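Local coordinates for uncharacterized protein (Bacteroides ovatus CL02T12C04, PDB 6PTM), which probably hydrolyses carrageenan as an exo-acting carrageenase of glycoside hydrolase family 42, at residues Ala389-Pro397 with Leu414-Ala425. Numbering follows the deposited sequence. Where two conformers were deposited one is given.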
# COMPACT_ATOMS: atom_id res chain seq x y z
N ALA A 389 -0.45 18.66 -12.25
CA ALA A 389 0.34 17.84 -11.29
C ALA A 389 -0.60 16.89 -10.54
O ALA A 389 -1.61 17.33 -10.01
CB ALA A 389 1.09 18.73 -10.32
N LYS A 390 -0.19 15.64 -10.42
CA LYS A 390 -0.84 14.69 -9.50
C LYS A 390 0.13 14.50 -8.34
O LYS A 390 1.32 14.31 -8.60
CB LYS A 390 -1.22 13.43 -10.26
CG LYS A 390 -2.12 13.61 -11.47
CD LYS A 390 -2.94 12.34 -11.63
CE LYS A 390 -3.49 11.97 -12.98
NZ LYS A 390 -3.28 12.96 -14.04
N THR A 391 -0.36 14.60 -7.11
CA THR A 391 0.47 14.44 -5.92
C THR A 391 0.07 13.17 -5.18
O THR A 391 -1.11 12.75 -5.25
CB THR A 391 0.43 15.68 -5.02
OG1 THR A 391 -0.88 15.81 -4.45
CG2 THR A 391 0.81 16.93 -5.79
N HIS A 392 1.03 12.68 -4.43
CA HIS A 392 0.84 11.61 -3.44
C HIS A 392 1.94 11.70 -2.40
O HIS A 392 2.90 12.46 -2.57
CB HIS A 392 0.81 10.23 -4.15
CG HIS A 392 1.95 10.01 -5.08
ND1 HIS A 392 3.06 9.27 -4.73
CD2 HIS A 392 2.13 10.40 -6.36
CE1 HIS A 392 3.89 9.22 -5.75
NE2 HIS A 392 3.33 9.91 -6.79
N ILE A 393 1.79 10.87 -1.39
CA ILE A 393 2.67 10.84 -0.20
C ILE A 393 3.03 9.38 0.07
O ILE A 393 2.12 8.50 0.01
CB ILE A 393 1.93 11.53 0.97
CG1 ILE A 393 1.45 12.94 0.59
CG2 ILE A 393 2.76 11.54 2.23
CD1 ILE A 393 0.33 13.45 1.52
N LYS A 394 4.30 9.10 0.39
CA LYS A 394 4.72 7.72 0.73
C LYS A 394 4.31 7.43 2.18
O LYS A 394 5.17 7.42 3.09
CB LYS A 394 6.20 7.51 0.46
CG LYS A 394 6.67 6.09 0.75
CD LYS A 394 8.15 5.93 0.74
CE LYS A 394 8.75 6.20 -0.63
NZ LYS A 394 10.21 5.92 -0.66
N ILE A 395 3.01 7.26 2.39
CA ILE A 395 2.43 7.07 3.74
C ILE A 395 2.66 5.63 4.17
O ILE A 395 2.40 4.73 3.37
CB ILE A 395 0.93 7.40 3.74
CG1 ILE A 395 0.67 8.88 3.45
CG2 ILE A 395 0.31 6.95 5.05
CD1 ILE A 395 -0.76 9.13 3.04
N MET A 396 3.10 5.43 5.42
CA MET A 396 3.20 4.07 6.00
C MET A 396 1.79 3.64 6.38
O MET A 396 1.22 4.19 7.30
CB MET A 396 4.08 4.10 7.24
CG MET A 396 5.53 4.41 6.94
SD MET A 396 6.36 5.06 8.39
CE MET A 396 5.96 3.83 9.65
N PRO A 397 1.16 2.64 5.75
CA PRO A 397 -0.24 2.32 6.07
C PRO A 397 -0.49 1.93 7.52
O PRO A 397 -1.60 2.08 7.95
CB PRO A 397 -0.55 1.14 5.16
CG PRO A 397 0.37 1.36 3.99
CD PRO A 397 1.66 1.86 4.61
N LEU A 414 -5.35 12.60 3.75
CA LEU A 414 -4.20 12.64 2.82
C LEU A 414 -4.56 11.86 1.56
O LEU A 414 -4.16 12.29 0.48
CB LEU A 414 -2.93 12.11 3.49
CG LEU A 414 -2.48 12.94 4.69
CD1 LEU A 414 -1.20 12.39 5.28
CD2 LEU A 414 -2.28 14.39 4.32
N THR A 415 -5.33 10.77 1.68
CA THR A 415 -5.77 9.98 0.51
C THR A 415 -6.71 10.82 -0.37
O THR A 415 -6.45 10.93 -1.59
CB THR A 415 -6.38 8.65 0.93
OG1 THR A 415 -5.33 7.89 1.53
CG2 THR A 415 -6.97 7.95 -0.27
N ARG A 416 -7.68 11.47 0.25
CA ARG A 416 -8.67 12.33 -0.45
C ARG A 416 -7.93 13.48 -1.16
O ARG A 416 -8.25 13.77 -2.32
CB ARG A 416 -9.68 12.84 0.57
CG ARG A 416 -10.64 13.90 0.04
CD ARG A 416 -11.35 14.56 1.21
NE ARG A 416 -10.44 15.47 1.86
CZ ARG A 416 -10.50 15.84 3.13
NH1 ARG A 416 -11.47 15.40 3.89
NH2 ARG A 416 -9.59 16.67 3.61
N ASN A 417 -6.99 14.08 -0.46
CA ASN A 417 -6.24 15.27 -0.96
C ASN A 417 -5.26 14.92 -2.08
O ASN A 417 -4.73 15.86 -2.72
CB ASN A 417 -5.57 16.02 0.18
CG ASN A 417 -6.59 16.68 1.07
OD1 ASN A 417 -7.78 16.62 0.75
ND2 ASN A 417 -6.15 17.25 2.18
N SER A 418 -4.99 13.63 -2.27
CA SER A 418 -4.00 13.16 -3.27
C SER A 418 -4.68 12.68 -4.55
O SER A 418 -5.66 11.96 -4.47
CB SER A 418 -3.19 12.05 -2.68
OG SER A 418 -2.29 12.51 -1.70
N GLU A 419 -4.16 13.10 -5.70
CA GLU A 419 -4.63 12.66 -7.03
C GLU A 419 -4.31 11.17 -7.23
O GLU A 419 -5.02 10.51 -7.96
CB GLU A 419 -4.09 13.56 -8.14
CG GLU A 419 -4.57 14.99 -8.04
CD GLU A 419 -4.04 15.83 -6.89
OE1 GLU A 419 -2.91 15.59 -6.41
OE2 GLU A 419 -4.77 16.72 -6.47
N ILE A 420 -3.19 10.71 -6.65
CA ILE A 420 -2.73 9.29 -6.71
C ILE A 420 -2.66 8.78 -5.26
O ILE A 420 -2.21 9.54 -4.43
CB ILE A 420 -1.37 9.19 -7.44
CG1 ILE A 420 -1.45 9.51 -8.93
CG2 ILE A 420 -0.70 7.85 -7.18
CD1 ILE A 420 -0.11 9.69 -9.60
N ILE A 421 -3.12 7.56 -4.99
CA ILE A 421 -3.05 6.97 -3.63
C ILE A 421 -1.62 6.51 -3.41
O ILE A 421 -1.22 5.50 -4.00
CB ILE A 421 -4.08 5.84 -3.44
CG1 ILE A 421 -5.49 6.34 -3.73
CG2 ILE A 421 -3.98 5.28 -2.04
CD1 ILE A 421 -6.50 5.23 -3.80
N GLY A 422 -0.86 7.26 -2.63
CA GLY A 422 0.52 6.90 -2.26
C GLY A 422 0.53 6.07 -1.00
O GLY A 422 -0.37 6.28 -0.12
N ASN A 423 1.53 5.18 -0.91
CA ASN A 423 1.87 4.42 0.31
C ASN A 423 3.17 3.65 0.06
O ASN A 423 3.62 3.61 -1.06
CB ASN A 423 0.78 3.42 0.70
CG ASN A 423 0.45 2.44 -0.40
OD1 ASN A 423 1.12 1.42 -0.55
ND2 ASN A 423 -0.56 2.71 -1.18
N ASP A 424 3.70 3.02 1.10
CA ASP A 424 4.80 2.01 1.01
C ASP A 424 4.38 0.84 1.89
O ASP A 424 5.10 0.50 2.84
CB ASP A 424 6.17 2.64 1.25
CG ASP A 424 6.49 2.99 2.69
OD1 ASP A 424 5.56 3.31 3.44
OD2 ASP A 424 7.68 2.94 3.03
N ALA A 425 3.23 0.27 1.57
CA ALA A 425 2.66 -0.90 2.27
C ALA A 425 3.73 -1.97 2.37
O ALA A 425 4.43 -2.20 1.35
CB ALA A 425 1.45 -1.46 1.56
O HOH W 1 -1.16 14.96 -1.76
O HOH W 2 -1.01 9.84 -0.96
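E419 grips T391 with a single carboxylate oxygen: OE1 accepts the backbone N of T391 at 2.8 Å on its anti side, and the T391 hydroxyl OG1, also at 2.8 Å, nearly along the C-O axis. A bend at chi2 (70°) turns OE1 toward T391 N, while E419 CB rests 3.6 Å from K390 CB. An alanine in place of E419 would probably leave T391 N and OG1 without their shared acceptor. T391 O in turn receives I420 N at 3.2 Å, nearly straight at 171°. Beyond it, direct backbone pairing lapses: water 2 joins I393 N, G422 N and S418 OG, and water 1 links S418 OG to T391 OG1. Glycine suits position 422, since a CB there would clash with I393 O and H392 CB. The backbones bond again where D424 N reaches I395 O at 3.1 Å, from above the carbonyl plane. On the helical side, L414 CB packs against I395 CD1 (3.7 Å), while I393 CD1 meets L414 CD2 (3.9 Å). Further out, K394 NZ bonds N292 OD1 and forms a salt bridge with E470, and Y454 bonds N423 OD1, which closes an Asx turn onto A425 N. Strands 391-394 and 421-423, linked through helices 398-401 and 411-417, run 21° from parallel with axes 4.6 Å apart, a beta-alpha-beta crossover consistent with neighbouring strands of the (beta/alpha)8 barrel of GH42 enzymes.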